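Local coordinates for core protein VP4 (Bluetongue virus, PDB 2JHP) that caps viral RNA as a multifunctional enzyme of the inner core, with two separate sites that bind S-adenosyl-L-homocysteine, at residues A[128-133]-A[402-408]; A[192-198]-A[218-224]; A[507-513]-A[569-574]. All coordinates share one frame; numbering follows the deposited sequence.

Contact 1: residues A[128-133]-A[402-408]; sequences MAIEFH and SDEPRAD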
loop_
_atom_site.group_PDB
_atom_site.type_symbol
_atom_site.label_atom_id
_atom_site.label_comp_id
_atom_site.label_asym_id
_atom_site.label_seq_id
_atom_site.Cartn_x
_atom_site.Cartn_y
_atom_site.Cartn_z
ATOM N N MET A 128 1.514 -13.494 4.973
ATOM C CA MET A 128 1.220 -14.605 4.076
ATOM C C MET A 128 2.046 -14.665 2.787
ATOM O O MET A 128 1.936 -15.636 2.043
ATOM C CB MET A 128 -0.275 -14.645 3.744
ATOM C CG MET A 128 -1.204 -14.676 4.947
ATOM S SD MET A 128 -1.099 -16.203 5.885
ATOM C CE MET A 128 -2.365 -15.928 7.113
ATOM N N ALA A 129 2.876 -13.663 2.507
ATOM C CA ALA A 129 3.590 -13.653 1.218
ATOM C C ALA A 129 5.087 -13.361 1.289
ATOM O O ALA A 129 5.572 -12.746 2.240
ATOM C CB ALA A 129 2.894 -12.714 0.209
ATOM N N ILE A 130 5.809 -13.834 0.277
ATOM C CA ILE A 130 7.211 -13.488 0.083
ATOM C C ILE A 130 7.315 -12.365 -0.957
ATOM O O ILE A 130 7.986 -11.373 -0.714
ATOM C CB ILE A 130 8.100 -14.739 -0.289
ATOM C CG1 ILE A 130 8.524 -15.523 0.965
ATOM C CG2 ILE A 130 9.361 -14.336 -1.034
ATOM C CD1 ILE A 130 7.417 -16.306 1.603
ATOM N N GLU A 131 6.634 -12.517 -2.092
ATOM C CA GLU A 131 6.735 -11.566 -3.205
ATOM C C GLU A 131 5.694 -10.432 -3.145
ATOM O O GLU A 131 4.507 -10.684 -2.875
ATOM C CB GLU A 131 6.595 -12.291 -4.544
ATOM C CG GLU A 131 7.645 -13.345 -4.836
ATOM C CD GLU A 131 7.737 -13.685 -6.314
ATOM O OE1 GLU A 131 6.859 -13.256 -7.086
ATOM O OE2 GLU A 131 8.693 -14.376 -6.712
ATOM N N PHE A 132 6.146 -9.199 -3.403
ATOM C CA PHE A 132 5.265 -8.025 -3.486
ATOM C C PHE A 132 5.444 -7.293 -4.803
ATOM O O PHE A 132 6.549 -6.875 -5.143
ATOM C CB PHE A 132 5.494 -7.080 -2.325
ATOM C CG PHE A 132 5.011 -7.619 -1.041
ATOM C CD1 PHE A 132 5.715 -8.635 -0.390
ATOM C CD2 PHE A 132 3.835 -7.137 -0.470
ATOM C CE1 PHE A 132 5.257 -9.154 0.814
ATOM C CE2 PHE A 132 3.363 -7.652 0.734
ATOM C CZ PHE A 132 4.076 -8.663 1.376
ATOM N N HIS A 133 4.351 -7.156 -5.551
ATOM C CA HIS A 133 4.398 -6.476 -6.840
ATOM C C HIS A 133 3.716 -5.105 -6.823
ATOM O O HIS A 133 2.914 -4.810 -5.937
ATOM C CB HIS A 133 3.867 -7.392 -7.938
ATOM C CG HIS A 133 4.678 -8.642 -8.104
ATOM N ND1 HIS A 133 5.711 -8.746 -9.011
ATOM C CD2 HIS A 133 4.634 -9.827 -7.449
ATOM C CE1 HIS A 133 6.258 -9.944 -8.920
ATOM N NE2 HIS A 133 5.624 -10.621 -7.979
ATOM N N SER A 402 6.123 -16.516 -10.780
ATOM C CA SER A 402 6.759 -16.662 -9.473
ATOM C C SER A 402 6.752 -18.078 -8.923
ATOM O O SER A 402 5.904 -18.892 -9.273
ATOM C CB SER A 402 6.130 -15.710 -8.457
ATOM O OG SER A 402 4.751 -15.530 -8.682
ATOM N N ASP A 403 7.718 -18.356 -8.056
ATOM C CA ASP A 403 7.831 -19.645 -7.384
ATOM C C ASP A 403 7.328 -19.553 -5.949
ATOM O O ASP A 403 6.996 -20.569 -5.329
ATOM C CB ASP A 403 9.293 -20.104 -7.370
ATOM C CG ASP A 403 9.755 -20.644 -8.715
ATOM O OD1 ASP A 403 8.921 -21.233 -9.447
ATOM O OD2 ASP A 403 10.964 -20.498 -9.024
ATOM N N GLU A 404 7.287 -18.323 -5.438
ATOM C CA GLU A 404 6.951 -18.037 -4.047
ATOM C C GLU A 404 5.554 -17.427 -3.971
ATOM O O GLU A 404 5.097 -16.824 -4.950
ATOM C CB GLU A 404 7.980 -17.064 -3.462
ATOM C CG GLU A 404 9.439 -17.484 -3.653
ATOM C CD GLU A 404 9.886 -18.561 -2.675
ATOM O OE1 GLU A 404 9.212 -18.747 -1.639
ATOM O OE2 GLU A 404 10.919 -19.217 -2.938
ATOM N N PRO A 405 4.854 -17.603 -2.826
ATOM C CA PRO A 405 3.568 -16.907 -2.678
ATOM C C PRO A 405 3.713 -15.380 -2.804
ATOM O O PRO A 405 4.641 -14.804 -2.251
ATOM C CB PRO A 405 3.072 -17.326 -1.284
ATOM C CG PRO A 405 4.211 -17.974 -0.616
ATOM C CD PRO A 405 5.165 -18.451 -1.660
ATOM N N ARG A 406 2.788 -14.759 -3.535
ATOM C CA ARG A 406 2.881 -13.366 -3.949
ATOM C C ARG A 406 1.690 -12.524 -3.496
ATOM O O ARG A 406 0.621 -13.050 -3.247
ATOM C CB ARG A 406 3.014 -13.291 -5.469
ATOM C CG ARG A 406 1.848 -13.918 -6.219
ATOM C CD ARG A 406 1.991 -13.800 -7.743
ATOM N NE ARG A 406 1.841 -12.422 -8.230
ATOM C CZ ARG A 406 2.267 -12.001 -9.418
ATOM N NH1 ARG A 406 2.892 -12.831 -10.255
ATOM N NH2 ARG A 406 2.071 -10.744 -9.777
ATOM N N ALA A 407 1.897 -11.213 -3.400
ATOM C CA ALA A 407 0.843 -10.236 -3.120
ATOM C C ALA A 407 0.814 -9.184 -4.225
ATOM O O ALA A 407 1.851 -8.846 -4.803
ATOM C CB ALA A 407 1.072 -9.567 -1.768
ATOM N N ASP A 408 -0.372 -8.652 -4.509
ATOM C CA ASP A 408 -0.552 -7.778 -5.678
ATOM C C ASP A 408 -1.459 -6.572 -5.386
ATOM O O ASP A 408 -2.549 -6.418 -5.944
ATOM C CB ASP A 408 -1.036 -8.615 -6.860
ATOM C CG ASP A 408 0.029 -9.590 -7.345
ATOM O OD1 ASP A 408 0.847 -9.185 -8.205
ATOM O OD2 ASP A 408 0.045 -10.754 -6.868
#
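E131 and R406 pair in parallel at the heart of the contact, with F132 opposite A407 one residue further on. The main chain makes the regular parallel pattern: E131 N donates to P405 O (3.0 Å), A407 N to E131 O (2.7 Å) and H133 N to A407 O (3.1 Å). P405 O is gripped twice, because I130 N also reaches it.

The tight side is that of E131, R406 and H133. CG of R406 stands between its backbone N and carbonyl carbon (chi1 59°), and the chain then bends at chi3, carrying the guanidinium flat against one face of the H133 ring, centres 4.1 Å apart and planes at 22°. NE and NH2 grip D408 side-on, one carboxylate oxygen each, NE to OD2 at 2.8 Å; this should hold the guanidinium against the imidazole. The H133 ring is fixed in turn by NE2, which donates to E131 OE1 (3.0 Å) close to the imidazole plane but well out of the carboxylate plane, on the anti side of OE1. On the other face of the sheet, A407 CB sits over the F132 ring, 4.2 Å from its centroid, and F132 also stacks on F126.

The opposite end is looser. I130 CG2 rests on E404 CB (3.9 Å) and CD1 near the P405 ring, while E404 and P405 are exposed to solvent.

Strands 131-132 and 406-408 are the first and fourth of a sheet ordered 3-2-1-4-5-7-6, the topology of class I, Rossmann-like methyltransferases, and H133 follows the first strand in one S-adenosyl-L-homocysteine pocket.

Contact 2: residues A[192-198]-A[218-224]; sequences EVHYIGC and VLWHVYD. With SAH (S-adenosyl-L-homocysteine), chain C.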
loop_
_atom_site.group_PDB
_atom_site.type_symbol
_atom_site.label_atom_id
_atom_site.label_comp_id
_atom_site.label_asym_id
_atom_site.label_seq_id
_atom_site.Cartn_x
_atom_site.Cartn_y
_atom_site.Cartn_z
ATOM N N GLU A 192 25.624 -4.390 7.443
ATOM C CA GLU A 192 26.873 -3.825 7.922
ATOM C C GLU A 192 27.303 -2.688 7.012
ATOM O O GLU A 192 27.404 -2.859 5.798
ATOM C CB GLU A 192 27.939 -4.917 7.977
ATOM C CG GLU A 192 29.292 -4.514 8.536
ATOM C CD GLU A 192 30.302 -5.654 8.433
ATOM O OE1 GLU A 192 31.355 -5.474 7.780
ATOM O OE2 GLU A 192 30.031 -6.743 8.990
ATOM N N VAL A 193 27.542 -1.526 7.612
ATOM C CA VAL A 193 27.983 -0.345 6.887
ATOM C C VAL A 193 29.343 0.127 7.367
ATOM O O VAL A 193 29.552 0.363 8.554
ATOM C CB VAL A 193 26.985 0.837 7.027
ATOM C CG1 VAL A 193 27.582 2.125 6.430
ATOM C CG2 VAL A 193 25.657 0.495 6.378
ATOM N N HIS A 194 30.251 0.277 6.416
ATOM C CA HIS A 194 31.527 0.918 6.649
ATOM C C HIS A 194 31.443 2.362 6.141
ATOM O O HIS A 194 31.295 2.605 4.937
ATOM C CB HIS A 194 32.639 0.133 5.952
ATOM C CG HIS A 194 32.841 -1.239 6.511
ATOM N ND1 HIS A 194 33.906 -1.564 7.321
ATOM C CD2 HIS A 194 32.099 -2.367 6.394
ATOM C CE1 HIS A 194 33.817 -2.835 7.675
ATOM N NE2 HIS A 194 32.731 -3.346 7.123
ATOM N N TYR A 195 31.510 3.306 7.077
ATOM C CA TYR A 195 31.275 4.723 6.797
ATOM C C TYR A 195 32.567 5.504 7.003
ATOM O O TYR A 195 32.929 5.846 8.129
ATOM C CB TYR A 195 30.162 5.252 7.718
ATOM C CG TYR A 195 29.593 6.633 7.413
ATOM C CD1 TYR A 195 30.162 7.472 6.460
ATOM C CD2 TYR A 195 28.488 7.105 8.119
ATOM C CE1 TYR A 195 29.629 8.736 6.200
ATOM C CE2 TYR A 195 27.951 8.369 7.876
ATOM C CZ TYR A 195 28.523 9.177 6.916
ATOM O OH TYR A 195 27.992 10.425 6.666
ATOM N N ILE A 196 33.251 5.768 5.895
ATOM C CA ILE A 196 34.526 6.474 5.886
ATOM C C ILE A 196 34.260 7.963 5.724
ATOM O O ILE A 196 33.541 8.374 4.807
ATOM C CB ILE A 196 35.453 6.043 4.689
ATOM C CG1 ILE A 196 35.172 4.607 4.182
ATOM C CG2 ILE A 196 36.916 6.317 5.020
ATOM C CD1 ILE A 196 35.686 3.488 5.044
ATOM N N GLY A 197 34.865 8.766 6.593
ATOM C CA GLY A 197 34.651 10.206 6.587
ATOM C C GLY A 197 33.365 10.548 7.312
ATOM O O GLY A 197 32.616 11.431 6.886
ATOM N N CYS A 198 33.118 9.847 8.417
ATOM C CA CYS A 198 31.870 9.984 9.174
ATOM C C CYS A 198 31.697 11.335 9.884
ATOM O O CYS A 198 30.577 11.710 10.251
ATOM C CB CYS A 198 31.712 8.822 10.168
ATOM S SG CYS A 198 33.041 8.660 11.404
ATOM N N VAL A 218 21.620 -2.403 11.863
ATOM C CA VAL A 218 22.844 -2.257 11.089
ATOM C C VAL A 218 24.074 -2.206 11.986
ATOM O O VAL A 218 24.045 -1.591 13.051
ATOM C CB VAL A 218 22.755 -1.021 10.168
ATOM C CG1 VAL A 218 24.141 -0.544 9.717
ATOM C CG2 VAL A 218 21.861 -1.332 8.976
ATOM N N LEU A 219 25.141 -2.879 11.568
ATOM C CA LEU A 219 26.427 -2.731 12.234
ATOM C C LEU A 219 27.265 -1.646 11.541
ATOM O O LEU A 219 27.606 -1.756 10.363
ATOM C CB LEU A 219 27.180 -4.063 12.324
ATOM C CG LEU A 219 28.540 -4.000 13.033
ATOM C CD1 LEU A 219 28.403 -3.440 14.450
ATOM C CD2 LEU A 219 29.247 -5.365 13.042
ATOM N N TRP A 220 27.583 -0.602 12.299
ATOM C CA TRP A 220 28.208 0.603 11.771
ATOM C C TRP A 220 29.698 0.682 12.093
ATOM O O TRP A 220 30.070 0.938 13.232
ATOM C CB TRP A 220 27.520 1.824 12.378
ATOM C CG TRP A 220 26.083 1.942 12.050
ATOM C CD1 TRP A 220 25.026 1.486 12.787
ATOM C CD2 TRP A 220 25.530 2.570 10.894
ATOM N NE1 TRP A 220 23.844 1.791 12.155
ATOM C CE2 TRP A 220 24.126 2.456 10.987
ATOM C CE3 TRP A 220 26.085 3.205 9.780
ATOM C CZ2 TRP A 220 23.266 2.960 10.010
ATOM C CZ3 TRP A 220 25.224 3.714 8.800
ATOM C CH2 TRP A 220 23.826 3.588 8.933
ATOM N N HIS A 221 30.545 0.459 11.096
ATOM C CA HIS A 221 31.975 0.711 11.245
ATOM C C HIS A 221 32.245 2.111 10.727
ATOM O O HIS A 221 32.116 2.370 9.534
ATOM C CB HIS A 221 32.795 -0.308 10.461
ATOM C CG HIS A 221 32.945 -1.628 11.149
ATOM N ND1 HIS A 221 33.773 -1.810 12.236
ATOM C CD2 HIS A 221 32.392 -2.837 10.890
ATOM C CE1 HIS A 221 33.714 -3.072 12.625
ATOM N NE2 HIS A 221 32.884 -3.716 11.825
ATOM N N VAL A 222 32.594 3.020 11.624
ATOM C CA VAL A 222 32.737 4.430 11.255
ATOM C C VAL A 222 34.190 4.896 11.370
ATOM O O VAL A 222 34.833 4.690 12.402
ATOM C CB VAL A 222 31.770 5.359 12.057
ATOM C CG1 VAL A 222 30.312 4.956 11.817
ATOM C CG2 VAL A 222 32.087 5.345 13.538
ATOM N N TYR A 223 34.699 5.510 10.304
ATOM C CA TYR A 223 36.120 5.846 10.201
ATOM C C TYR A 223 36.337 7.348 10.062
ATOM O O TYR A 223 35.800 7.975 9.144
ATOM C CB TYR A 223 36.758 5.157 8.992
ATOM C CG TYR A 223 36.541 3.663 8.862
ATOM C CD1 TYR A 223 35.320 3.148 8.417
ATOM C CD2 TYR A 223 37.577 2.766 9.128
ATOM C CE1 TYR A 223 35.128 1.776 8.269
ATOM C CE2 TYR A 223 37.397 1.388 8.980
ATOM C CZ TYR A 223 36.170 0.904 8.549
ATOM O OH TYR A 223 35.986 -0.445 8.401
ATOM N N ASP A 224 37.127 7.913 10.975
ATOM C CA ASP A 224 37.536 9.325 10.917
ATOM C C ASP A 224 38.482 9.656 12.063
ATOM O O ASP A 224 38.155 9.428 13.223
ATOM C CB ASP A 224 36.323 10.267 10.968
ATOM C CG ASP A 224 36.636 11.647 10.450
ATOM O OD1 ASP A 224 37.564 12.300 10.962
ATOM O OD2 ASP A 224 35.938 12.086 9.523
HETATM N N SAH C . 30.120 12.674 7.054
HETATM C CA SAH C . 30.353 13.949 7.805
HETATM C CB SAH C . 30.824 15.086 6.893
HETATM C CG SAH C . 32.159 14.811 6.208
HETATM S SD SAH C . 33.459 15.882 6.856
HETATM C C SAH C . 29.098 14.352 8.574
HETATM O O SAH C . 27.982 13.981 8.209
HETATM O OXT SAH C . 29.180 15.050 9.585
HETATM C "C5'" SAH C . 34.788 15.003 6.011
HETATM C "C4'" SAH C . 35.609 14.237 7.032
HETATM O "O4'" SAH C . 36.471 13.329 6.397
HETATM C "C3'" SAH C . 36.499 15.129 7.881
HETATM O "O3'" SAH C . 35.924 15.205 9.160
HETATM C "C2'" SAH C . 37.851 14.432 7.914
HETATM O "O2'" SAH C . 38.278 14.205 9.235
HETATM C "C1'" SAH C . 37.557 13.097 7.265
HETATM N N9 SAH C . 38.648 12.483 6.494
HETATM C C8 SAH C . 39.574 13.084 5.682
HETATM N N7 SAH C . 40.358 12.117 5.150
HETATM C C5 SAH C . 39.939 10.915 5.600
HETATM C C6 SAH C . 40.374 9.613 5.377
HETATM N N6 SAH C . 41.406 9.379 4.573
HETATM N N1 SAH C . 39.727 8.560 6.001
HETATM C C2 SAH C . 38.658 8.798 6.835
HETATM N N3 SAH C . 38.230 10.096 7.047
HETATM C C4 SAH C . 38.861 11.133 6.443
#
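V193 and W220, H194 and H221, and Y195 and V222 are paired along two neighbouring parallel strands whose axes come within 4.6 Å at an angle of 14°. Backbone hydrogen bonds alternate between them: V193 N to L219 O, H221 N to V193 O, Y195 N to H221 O and Y223 N to Y195 O. Where the strands end, G197 N still donates to Y223 O (2.8 Å).

Polar side chains form a chain on the face of H194, H221 and Y223. H194 ND1 and Y223 OH share a hydrogen bond of 2.6 Å at the edge of the imidazole, while H194 NE2 donates to E192 OE1 (2.6 Å). Both imidazole nitrogens are thus engaged, which fixes the rotation of the ring. H221 turns its ND1 to H238 on the next strand.

Aromatic contacts accompany these bonds. The H194 and H221 rings are near parallel, their planes 17° apart, but slid so far that they barely overlap; H194 and Y223 meet rim to rim.

Apolar contacts dominate the face of V193, Y195 and V222. V193 CG1 touches W220 CZ3 (3.7 Å), and helix 202-210 lies against W220, Y195 and V222. C198 SG packs on V222 CB at 3.6 Å. On the polar face, I196 CD1 packs on Y223 CD1 (3.4 Å).

Ligand contacts gather at the C-terminal ends. The amino N of S-adenosyl-L-homocysteine donates to G197 O at 2.8 Å. Weaker bonds link it to Y195 OH and C198 O. D224 receives both ribose hydroxyls, O2' on OD1 and O3' on OD2, and I196 CG2 lies against the adenine. A glycine-containing turn after the first strand and an acidic residue after the second, gripping the ribose, are the hallmark of cofactor binding in class I methyltransferases.

Contact 3: residues A[507-513]-A[569-574]; sequences IPDPPVP and FWWFKM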
loop_
_atom_site.group_PDB
_atom_site.type_symbol
_atom_site.label_atom_id
_atom_site.label_comp_id
_atom_site.label_asym_id
_atom_site.label_seq_id
_atom_site.Cartn_x
_atom_site.Cartn_y
_atom_site.Cartn_z
ATOM N N ILE A 507 -13.013 -21.411 1.480
ATOM C CA ILE A 507 -14.405 -21.208 1.866
ATOM C C ILE A 507 -14.578 -21.624 3.323
ATOM O O ILE A 507 -14.101 -22.686 3.713
ATOM C CB ILE A 507 -15.354 -22.039 0.975
ATOM C CG1 ILE A 507 -15.207 -21.644 -0.500
ATOM C CG2 ILE A 507 -16.790 -21.877 1.432
ATOM C CD1 ILE A 507 -15.822 -22.631 -1.489
ATOM N N PRO A 508 -15.236 -20.784 4.143
ATOM C CA PRO A 508 -15.457 -21.159 5.544
ATOM C C PRO A 508 -16.293 -22.427 5.692
ATOM O O PRO A 508 -17.024 -22.812 4.780
ATOM C CB PRO A 508 -16.232 -19.972 6.108
ATOM C CG PRO A 508 -15.907 -18.838 5.202
ATOM C CD PRO A 508 -15.792 -19.453 3.848
ATOM N N ASP A 509 -16.175 -23.066 6.849
ATOM C CA ASP A 509 -16.763 -24.355 7.058
ATOM C C ASP A 509 -17.167 -24.541 8.519
ATOM O O ASP A 509 -16.303 -24.695 9.398
ATOM C CB ASP A 509 -15.756 -25.436 6.644
ATOM C CG ASP A 509 -16.150 -26.809 7.127
ATOM O OD1 ASP A 509 -15.377 -27.411 7.898
ATOM O OD2 ASP A 509 -17.250 -27.269 6.759
ATOM N N PRO A 510 -18.485 -24.606 8.796
ATOM C CA PRO A 510 -19.663 -24.426 7.936
ATOM C C PRO A 510 -19.698 -23.140 7.148
ATOM O O PRO A 510 -19.302 -22.100 7.670
ATOM C CB PRO A 510 -20.852 -24.502 8.923
ATOM C CG PRO A 510 -20.255 -24.480 10.287
ATOM C CD PRO A 510 -18.880 -25.048 10.149
ATOM N N PRO A 511 -20.149 -23.216 5.881
ATOM C CA PRO A 511 -20.288 -22.061 4.993
ATOM C C PRO A 511 -21.360 -21.087 5.487
ATOM O O PRO A 511 -22.435 -20.978 4.894
ATOM C CB PRO A 511 -20.680 -22.692 3.650
ATOM C CG PRO A 511 -21.234 -24.026 3.990
ATOM C CD PRO A 511 -20.540 -24.478 5.221
ATOM N N VAL A 512 -21.049 -20.386 6.573
ATOM C CA VAL A 512 -22.000 -19.509 7.257
ATOM C C VAL A 512 -22.177 -18.157 6.506
ATOM O O VAL A 512 -21.237 -17.688 5.856
ATOM C CB VAL A 512 -21.577 -19.336 8.756
ATOM C CG1 VAL A 512 -20.408 -18.381 8.896
ATOM C CG2 VAL A 512 -22.738 -18.881 9.617
ATOM N N PRO A 513 -23.386 -17.544 6.572
ATOM C CA PRO A 513 -23.651 -16.304 5.848
ATOM C C PRO A 513 -23.156 -15.048 6.571
ATOM O O PRO A 513 -23.947 -14.130 6.835
ATOM C CB PRO A 513 -25.178 -16.284 5.766
ATOM C CG PRO A 513 -25.608 -16.921 7.042
ATOM C CD PRO A 513 -24.579 -17.993 7.315
ATOM N N PHE A 569 -18.825 -18.587 -5.067
ATOM C CA PHE A 569 -18.552 -19.959 -4.631
ATOM C C PHE A 569 -19.028 -20.195 -3.204
ATOM O O PHE A 569 -19.753 -21.134 -2.934
ATOM C CB PHE A 569 -17.063 -20.275 -4.729
ATOM C CG PHE A 569 -16.780 -21.619 -5.300
ATOM C CD1 PHE A 569 -16.043 -21.754 -6.473
ATOM C CD2 PHE A 569 -17.272 -22.753 -4.686
ATOM C CE1 PHE A 569 -15.797 -23.008 -7.015
ATOM C CE2 PHE A 569 -17.030 -23.985 -5.212
ATOM C CZ PHE A 569 -16.287 -24.127 -6.379
ATOM N N TRP A 570 -18.608 -19.323 -2.292
ATOM C CA TRP A 570 -19.025 -19.379 -0.895
ATOM C C TRP A 570 -20.544 -19.169 -0.762
ATOM O O TRP A 570 -21.214 -19.874 -0.000
ATOM C CB TRP A 570 -18.222 -18.336 -0.116
ATOM C CG TRP A 570 -18.599 -18.113 1.296
ATOM C CD1 TRP A 570 -19.463 -18.852 2.052
ATOM C CD2 TRP A 570 -18.077 -17.097 2.157
ATOM N NE1 TRP A 570 -19.529 -18.341 3.329
ATOM C CE2 TRP A 570 -18.686 -17.262 3.417
ATOM C CE3 TRP A 570 -17.144 -16.056 1.983
ATOM C CZ2 TRP A 570 -18.407 -16.424 4.497
ATOM C CZ3 TRP A 570 -16.873 -15.219 3.057
ATOM C CH2 TRP A 570 -17.496 -15.416 4.300
ATOM N N TRP A 571 -21.071 -18.215 -1.526
ATOM C CA TRP A 571 -22.506 -17.924 -1.538
ATOM C C TRP A 571 -23.330 -19.134 -2.006
ATOM O O TRP A 571 -24.251 -19.552 -1.315
ATOM C CB TRP A 571 -22.799 -16.679 -2.381
ATOM C CG TRP A 571 -24.091 -16.024 -2.050
ATOM C CD1 TRP A 571 -24.336 -15.170 -1.015
ATOM C CD2 TRP A 571 -25.323 -16.154 -2.766
ATOM N NE1 TRP A 571 -25.646 -14.760 -1.039
ATOM C CE2 TRP A 571 -26.277 -15.356 -2.100
ATOM C CE3 TRP A 571 -25.720 -16.883 -3.902
ATOM C CZ2 TRP A 571 -27.602 -15.264 -2.529
ATOM C CZ3 TRP A 571 -27.034 -16.785 -4.331
ATOM C CH2 TRP A 571 -27.958 -15.986 -3.645
ATOM N N PHE A 572 -22.978 -19.713 -3.154
ATOM C CA PHE A 572 -23.626 -20.945 -3.613
ATOM C C PHE A 572 -23.499 -22.043 -2.566
ATOM O O PHE A 572 -24.401 -22.880 -2.416
ATOM C CB PHE A 572 -23.048 -21.434 -4.948
ATOM C CG PHE A 572 -23.426 -20.585 -6.138
ATOM C CD1 PHE A 572 -24.700 -20.037 -6.257
ATOM C CD2 PHE A 572 -22.510 -20.360 -7.162
ATOM C CE1 PHE A 572 -25.044 -19.262 -7.362
ATOM C CE2 PHE A 572 -22.850 -19.590 -8.270
ATOM C CZ PHE A 572 -24.119 -19.041 -8.368
ATOM N N LYS A 573 -22.387 -22.056 -1.835
ATOM C CA LYS A 573 -22.197 -23.083 -0.812
ATOM C C LYS A 573 -23.102 -22.819 0.389
ATOM O O LYS A 573 -23.596 -23.753 1.007
ATOM C CB LYS A 573 -20.731 -23.207 -0.394
ATOM C CG LYS A 573 -20.401 -24.569 0.200
ATOM C CD LYS A 573 -18.937 -24.726 0.605
ATOM C CE LYS A 573 -18.731 -25.999 1.438
ATOM N NZ LYS A 573 -17.369 -26.035 2.060
ATOM N N MET A 574 -23.345 -21.546 0.692
ATOM C CA MET A 574 -24.164 -21.184 1.848
ATOM C C MET A 574 -25.650 -21.419 1.572
ATOM O O MET A 574 -26.412 -21.737 2.485
ATOM C CB MET A 574 -23.862 -19.744 2.335
ATOM C CG MET A 574 -24.654 -18.620 1.705
ATOM S SD MET A 574 -26.313 -18.439 2.372
ATOM C CE MET A 574 -26.017 -18.808 4.082
#
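Irregular chain from I507 to P513 passes along one side of helix 568-576, the CA atoms of I507 and W570 lying 5.7 Å apart and those of P511 and M574 5.1 Å; a cis peptide bond before P510 lies between these approaches, and P511 is the centre of an inverse gamma turn.

W570 is the main side chain of the helix here. With CG anti to the backbone N (chi1 173°), the indole leaves the helix against P508, with its N-H edge at V512 O. P508 lies over one face of the indole: its CD stands above the five-membered ring, 3.7 Å from the centroid and 14° off the normal, a CH-pi contact, while its CG reaches CZ2 of the six-membered ring at 3.5 Å. Near the indole plane, W570 NE1 gives a weak and bent hydrogen bond to V512 O (3.1 Å, 133° at the hydrogen).

The two branches of I507 divide between neighbours on the helix. CD1 abuts F569 CD2 (3.5 Å), crossing that side chain at about a right angle, and CG2 rests near W570 and against K573 CD (3.7 Å). K573 is extended throughout, so its methylene groups run past I507 and lie across the ring of P511, whose CG is 3.9 Å from K573 CG; K573 is partly exposed, and this side is nearer solvent. Further along, P511 O accepts a CA-H...O contact from M574 and lies close to its CB.

Beyond the pair, F476 and W479 of helix 470-480 adjoin P508 and W570. A proline-on-tryptophan CH-pi contact and an indole N-H turned to a loop carbonyl thus join the loop between strand 499-503 and helix 523-533 to helix 568-576.

In the fold
From the N terminus, the chain first enters contact 1 at 128-133 and closes it only at 402-408, some 270 residues later. Contact 2 opens and closes entirely within that excursion, in a second seven-stranded sheet with its own S-adenosyl-L-homocysteine site. That sheet, consistent with a second methyltransferase unit, is inserted between strands 149-152 and 393-394 of the contact 1 sheet, whose adjacent central strands contact 1 joins. Contact 3 follows in series: 507-513, just after 499-503, the last strand of that sheet in sequence, meets helix 568-576. Contacts 2 and 3 sit on opposite sides of the chain's centre, about 57 Å apart between centres, with contact 1 nearer that centre.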